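Local coordinates for protein predicted acetamidase/formamidase (Thermoanaerobacter tengcongensis, PDB 3TKK) that probably hydrolyses carbon-nitrogen bonds in linear amides such as acetamide and formamide, and binds zinc and calcium ions, at residues D75-K89 against V201-L215. Numbering follows the deposited sequence.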
loop_
_atom_site.group_PDB
_atom_site.type_symbol
_atom_site.label_atom_id
_atom_site.label_comp_id
_atom_site.label_asym_id
_atom_site.label_seq_id
_atom_site.Cartn_x
_atom_site.Cartn_y
_atom_site.Cartn_z
ATOM N N ASP A 75 25.054 4.123 -15.444
ATOM C CA ASP A 75 23.970 3.843 -16.403
ATOM C C ASP A 75 22.790 3.215 -15.721
ATOM O O ASP A 75 22.725 3.087 -14.498
ATOM C CB ASP A 75 24.455 2.774 -17.431
ATOM C CG ASP A 75 25.598 3.264 -18.294
ATOM O OD1 ASP A 75 25.818 4.497 -18.333
ATOM O OD2 ASP A 75 26.267 2.424 -18.921
ATOM N N VAL A 76 21.817 2.724 -16.495
ATOM C CA VAL A 76 20.735 2.146 -15.805
ATOM C C VAL A 76 20.546 0.838 -16.557
ATOM O O VAL A 76 20.696 0.831 -17.799
ATOM C CB VAL A 76 19.441 3.040 -15.864
ATOM C CG1 VAL A 76 18.182 2.206 -15.632
ATOM C CG2 VAL A 76 19.542 4.188 -14.828
ATOM N N LEU A 77 20.260 -0.266 -15.854
ATOM C CA LEU A 77 19.904 -1.493 -16.631
ATOM C C LEU A 77 18.441 -1.716 -16.617
ATOM O O LEU A 77 17.847 -1.828 -15.528
ATOM C CB LEU A 77 20.536 -2.703 -16.024
ATOM C CG LEU A 77 20.360 -4.103 -16.606
ATOM C CD1 LEU A 77 21.319 -4.146 -17.823
ATOM C CD2 LEU A 77 20.784 -5.186 -15.561
ATOM N N LYS A 78 17.862 -1.865 -17.810
ATOM C CA LYS A 78 16.445 -2.192 -17.957
ATOM C C LYS A 78 16.260 -3.691 -18.269
ATOM O O LYS A 78 16.973 -4.230 -19.118
ATOM C CB LYS A 78 15.850 -1.317 -19.053
ATOM C CG LYS A 78 14.463 -1.802 -19.592
ATOM C CD LYS A 78 13.997 -0.840 -20.764
ATOM C CE LYS A 78 13.138 -1.653 -21.734
ATOM N NZ LYS A 78 12.552 -0.690 -22.751
ATOM N N VAL A 79 15.358 -4.329 -17.485
ATOM C CA VAL A 79 15.162 -5.751 -17.516
ATOM C C VAL A 79 13.665 -5.946 -17.787
ATOM O O VAL A 79 12.777 -5.627 -16.988
ATOM C CB VAL A 79 15.581 -6.453 -16.203
ATOM C CG1 VAL A 79 15.328 -8.023 -16.328
ATOM C CG2 VAL A 79 16.992 -6.025 -15.698
ATOM N N LYS A 80 13.355 -6.418 -18.957
ATOM C CA LYS A 80 11.969 -6.659 -19.324
ATOM C C LYS A 80 11.647 -8.102 -18.923
ATOM O O LYS A 80 12.245 -9.066 -19.513
ATOM C CB LYS A 80 11.830 -6.444 -20.848
ATOM C CG LYS A 80 10.393 -6.611 -21.323
ATOM C CD LYS A 80 10.239 -6.345 -22.885
ATOM C CE LYS A 80 10.573 -4.916 -23.320
ATOM N NZ LYS A 80 12.042 -4.680 -23.123
ATOM N N ILE A 81 10.661 -8.281 -18.001
ATOM C CA ILE A 81 10.162 -9.607 -17.596
ATOM C C ILE A 81 9.050 -10.051 -18.615
ATOM O O ILE A 81 7.920 -9.530 -18.583
ATOM C CB ILE A 81 9.572 -9.558 -16.211
ATOM C CG1 ILE A 81 10.593 -8.899 -15.208
ATOM C CG2 ILE A 81 9.244 -11.046 -15.774
ATOM C CD1 ILE A 81 11.938 -9.580 -15.330
ATOM N N LYS A 82 9.372 -11.010 -19.458
ATOM C CA LYS A 82 8.430 -11.441 -20.505
ATOM C C LYS A 82 7.614 -12.608 -20.053
ATOM O O LYS A 82 6.455 -12.626 -20.285
ATOM C CB LYS A 82 9.236 -11.732 -21.754
ATOM C CG LYS A 82 9.913 -10.426 -22.300
ATOM C CD LYS A 82 10.324 -10.698 -23.729
ATOM C CE LYS A 82 11.284 -9.625 -24.242
ATOM N NZ LYS A 82 11.519 -9.896 -25.725
ATOM N N LYS A 83 8.199 -13.611 -19.449
ATOM C CA LYS A 83 7.430 -14.746 -18.978
ATOM C C LYS A 83 7.942 -15.278 -17.695
ATOM O O LYS A 83 9.150 -15.338 -17.508
ATOM C CB LYS A 83 7.573 -15.908 -19.923
ATOM C CG LYS A 83 6.432 -16.054 -20.816
ATOM C CD LYS A 83 6.498 -17.473 -21.290
ATOM C CE LYS A 83 7.825 -17.709 -22.087
ATOM N NZ LYS A 83 7.448 -17.836 -23.581
ATOM N N ILE A 84 7.059 -15.774 -16.853
ATOM C CA ILE A 84 7.552 -16.461 -15.648
ATOM C C ILE A 84 6.860 -17.842 -15.607
ATOM O O ILE A 84 5.619 -17.892 -15.572
ATOM C CB ILE A 84 7.169 -15.674 -14.395
ATOM C CG1 ILE A 84 7.836 -14.312 -14.385
ATOM C CG2 ILE A 84 7.558 -16.309 -13.051
ATOM C CD1 ILE A 84 7.454 -13.542 -13.072
ATOM N N GLU A 85 7.597 -18.949 -15.597
ATOM C CA GLU A 85 6.933 -20.213 -15.339
ATOM C C GLU A 85 7.283 -20.774 -14.007
ATOM O O GLU A 85 8.434 -20.562 -13.524
ATOM C CB GLU A 85 7.220 -21.190 -16.512
ATOM C CG GLU A 85 6.709 -20.567 -17.823
ATOM C CD GLU A 85 7.419 -21.116 -19.112
ATOM O OE1 GLU A 85 7.553 -20.351 -20.128
ATOM O OE2 GLU A 85 7.822 -22.314 -19.104
ATOM N N VAL A 86 6.315 -21.332 -13.281
ATOM C CA VAL A 86 6.611 -21.755 -11.926
ATOM C C VAL A 86 6.449 -23.312 -11.885
ATOM O O VAL A 86 5.680 -23.900 -12.599
ATOM C CB VAL A 86 5.748 -21.076 -10.837
ATOM C CG1 VAL A 86 5.928 -19.490 -10.937
ATOM C CG2 VAL A 86 4.247 -21.550 -10.976
ATOM N N ALA A 87 7.204 -23.955 -10.996
ATOM C CA ALA A 87 7.067 -25.392 -10.784
ATOM C C ALA A 87 5.664 -25.789 -10.291
ATOM O O ALA A 87 4.884 -24.921 -9.844
ATOM C CB ALA A 87 8.103 -25.939 -9.957
ATOM N N GLU A 88 5.335 -27.079 -10.410
ATOM C CA GLU A 88 3.987 -27.588 -10.020
ATOM C C GLU A 88 3.810 -27.827 -8.525
ATOM O O GLU A 88 2.756 -28.282 -8.076
ATOM C CB GLU A 88 3.629 -28.858 -10.849
ATOM C CG GLU A 88 4.685 -29.776 -10.737
ATOM C CD GLU A 88 4.468 -31.063 -11.525
ATOM O OE1 GLU A 88 3.627 -31.898 -11.082
ATOM O OE2 GLU A 88 5.153 -31.221 -12.564
ATOM N N LYS A 89 4.830 -27.550 -7.742
ATOM C CA LYS A 89 4.583 -27.484 -6.309
ATOM C C LYS A 89 5.296 -26.282 -5.687
ATOM O O LYS A 89 6.158 -25.723 -6.330
ATOM C CB LYS A 89 5.029 -28.725 -5.594
ATOM C CG LYS A 89 6.470 -28.742 -5.232
ATOM C CD LYS A 89 6.839 -30.253 -5.129
ATOM C CE LYS A 89 8.306 -30.447 -5.545
ATOM N NZ LYS A 89 9.175 -29.820 -4.535
ATOM N N VAL A 201 8.507 -21.052 -4.949
ATOM C CA VAL A 201 8.647 -22.096 -5.955
ATOM C C VAL A 201 9.910 -21.945 -6.815
ATOM O O VAL A 201 10.400 -20.854 -6.956
ATOM C CB VAL A 201 7.506 -21.980 -6.983
ATOM C CG1 VAL A 201 6.104 -22.212 -6.323
ATOM C CG2 VAL A 201 7.487 -20.531 -7.574
ATOM N N ALA A 202 10.251 -22.987 -7.578
ATOM C CA ALA A 202 11.359 -22.855 -8.548
ATOM C C ALA A 202 10.637 -22.511 -9.796
ATOM O O ALA A 202 9.449 -22.765 -9.853
ATOM C CB ALA A 202 12.070 -24.270 -8.757
ATOM N N GLY A 203 11.374 -22.135 -10.838
ATOM C CA GLY A 203 10.791 -21.859 -12.090
ATOM C C GLY A 203 11.777 -21.324 -13.096
ATOM O O GLY A 203 13.010 -21.428 -12.894
ATOM N N LYS A 204 11.248 -20.583 -14.040
ATOM C CA LYS A 204 12.043 -20.144 -15.198
ATOM C C LYS A 204 11.487 -18.759 -15.668
ATOM O O LYS A 204 10.240 -18.564 -15.695
ATOM C CB LYS A 204 11.891 -21.235 -16.271
ATOM C CG LYS A 204 12.598 -20.962 -17.560
ATOM C CD LYS A 204 12.797 -22.272 -18.507
ATOM C CE LYS A 204 13.638 -21.832 -19.859
ATOM N NZ LYS A 204 14.882 -22.630 -20.565
ATOM N N VAL A 205 12.380 -17.786 -15.904
ATOM C CA VAL A 205 11.990 -16.385 -16.222
ATOM C C VAL A 205 12.581 -16.106 -17.616
ATOM O O VAL A 205 13.850 -16.239 -17.801
ATOM C CB VAL A 205 12.617 -15.368 -15.235
ATOM C CG1 VAL A 205 12.393 -13.863 -15.723
ATOM C CG2 VAL A 205 12.073 -15.594 -13.815
ATOM N N LEU A 206 11.708 -15.818 -18.618
ATOM C CA LEU A 206 12.168 -15.178 -19.867
ATOM C C LEU A 206 12.317 -13.679 -19.733
ATOM O O LEU A 206 11.290 -12.952 -19.532
ATOM C CB LEU A 206 11.271 -15.546 -21.086
ATOM C CG LEU A 206 11.694 -14.981 -22.461
ATOM C CD1 LEU A 206 13.038 -15.506 -22.943
ATOM C CD2 LEU A 206 10.632 -15.367 -23.671
ATOM N N LEU A 207 13.562 -13.168 -19.786
ATOM C CA LEU A 207 13.765 -11.720 -19.669
ATOM C C LEU A 207 14.664 -11.174 -20.789
ATOM O O LEU A 207 15.376 -11.914 -21.533
ATOM C CB LEU A 207 14.335 -11.310 -18.367
ATOM C CG LEU A 207 15.641 -11.992 -17.957
ATOM C CD1 LEU A 207 16.751 -11.359 -18.722
ATOM C CD2 LEU A 207 15.844 -11.944 -16.384
ATOM N N GLU A 208 14.664 -9.861 -20.890
ATOM C CA GLU A 208 15.529 -9.227 -21.876
ATOM C C GLU A 208 16.253 -8.116 -21.147
ATOM O O GLU A 208 15.695 -7.573 -20.199
ATOM C CB GLU A 208 14.705 -8.663 -23.031
ATOM C CG GLU A 208 15.555 -7.728 -23.836
ATOM C CD GLU A 208 14.844 -7.105 -25.041
ATOM O OE1 GLU A 208 13.855 -7.730 -25.510
ATOM O OE2 GLU A 208 15.278 -6.003 -25.499
ATOM N N VAL A 209 17.494 -7.816 -21.507
ATOM C CA VAL A 209 18.226 -6.775 -20.850
ATOM C C VAL A 209 18.515 -5.643 -21.830
ATOM O O VAL A 209 18.813 -5.908 -22.973
ATOM C CB VAL A 209 19.555 -7.243 -20.231
ATOM C CG1 VAL A 209 19.357 -8.098 -18.966
ATOM C CG2 VAL A 209 20.438 -8.049 -21.314
ATOM N N GLU A 210 18.493 -4.387 -21.344
ATOM C CA GLU A 210 18.981 -3.211 -22.130
ATOM C C GLU A 210 19.770 -2.239 -21.258
ATOM O O GLU A 210 19.325 -1.903 -20.191
ATOM C CB GLU A 210 17.836 -2.414 -22.661
ATOM C CG GLU A 210 17.154 -3.111 -23.793
ATOM C CD GLU A 210 16.146 -2.205 -24.478
ATOM O OE1 GLU A 210 16.125 -0.926 -24.259
ATOM O OE2 GLU A 210 15.390 -2.789 -25.258
ATOM N N VAL A 211 20.870 -1.744 -21.776
ATOM C CA VAL A 211 21.621 -0.714 -21.078
ATOM C C VAL A 211 21.002 0.655 -21.480
ATOM O O VAL A 211 20.829 0.936 -22.664
ATOM C CB VAL A 211 23.092 -0.839 -21.466
ATOM C CG1 VAL A 211 23.890 0.279 -20.842
ATOM C CG2 VAL A 211 23.568 -2.201 -21.006
ATOM N N ILE A 212 20.588 1.446 -20.503
ATOM C CA ILE A 212 20.141 2.838 -20.756
ATOM C C ILE A 212 21.212 3.810 -20.356
ATOM O O ILE A 212 21.727 3.725 -19.227
ATOM C CB ILE A 212 18.947 3.221 -19.863
ATOM C CG1 ILE A 212 17.697 2.299 -20.087
ATOM C CG2 ILE A 212 18.680 4.704 -20.011
ATOM C CD1 ILE A 212 17.336 2.155 -21.489
ATOM N N LYS A 213 21.558 4.736 -21.264
ATOM C CA LYS A 213 22.516 5.828 -21.006
ATOM C C LYS A 213 21.882 7.204 -20.723
ATOM O O LYS A 213 20.805 7.520 -21.205
ATOM C CB LYS A 213 23.485 5.984 -22.209
ATOM C CG LYS A 213 24.075 4.674 -22.718
ATOM C CD LYS A 213 25.239 4.352 -21.830
ATOM C CE LYS A 213 26.187 3.356 -22.456
ATOM N NZ LYS A 213 27.199 2.939 -21.480
ATOM N N GLY A 214 22.550 8.031 -19.938
ATOM C CA GLY A 214 21.973 9.317 -19.593
ATOM C C GLY A 214 20.704 9.365 -18.720
ATOM O O GLY A 214 19.969 10.371 -18.739
ATOM N N LEU A 215 20.459 8.331 -17.913
ATOM C CA LEU A 215 19.381 8.365 -16.923
ATOM C C LEU A 215 20.063 8.144 -15.578
ATOM O O LEU A 215 20.927 7.275 -15.454
ATOM C CB LEU A 215 18.353 7.274 -17.239
ATOM C CG LEU A 215 17.296 7.038 -16.166
ATOM C CD1 LEU A 215 16.351 8.265 -16.040
ATOM C CD2 LEU A 215 16.523 5.793 -16.449
HETATM O O HOH W 1 24.733 6.846 -18.611
HETATM O O HOH W 2 9.078 -25.440 -6.412
#
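Asp75 and Lys213 form a salt bridge at one end of two long antiparallel strands, 76-86 and 203-212, whose axes run at 174° to each other. Followed outward, Asp75 CB lies 3.4 Å from Ile212 O; CG, set beside the backbone N (chi1 -65°), faces the end of the lysine chain; OD2 takes Lys213 NZ at 2.8 Å on its syn side, 32° out of the carboxylate plane; and OD1 accepts from a water that in turn accepts from Gly214 N. OD2 also accepts from Lys72 N, and Lys213 NZ donates to Gly70 O, so both charged ends have second partners. Lys213 NZ would probably lose its ionic mate here, and the water its carboxylate acceptor, if Asp75 were replaced by an alanine.

From Val76 to Lys80 the ladder is regular, paired N-H···O bonds linking Val76 with Ile212, Lys78 with Glu210 and Lys80 with Glu208. The register then slips by one: Leu206 O accepts from both Lys82 N at 2.7 Å and Lys83 N at 3.2 Å, the latter on a lone pair. At this step Lys82 CB points toward the partner strand, and the extended chain beyond CG carries NZ to 3.2 Å from Glu208 OE1, a weak bond; Glu31 offers NZ another salt bridge.

The two faces differ. Lysines and glutamates dominate one, where Lys78 and Glu210 run side by side; the other is aliphatic, with Val79 CG1 4.0 Å from Leu207 CD2, and Val205, Leu207 and Val209 also packing on strand 180-186. The doubled acceptor and shifted register define a classic beta bulge in an antiparallel pair, here joining two inner strands of a mixed sheet, with strand 31-36 beside 203-212 and strand 168-172 beside 76-86.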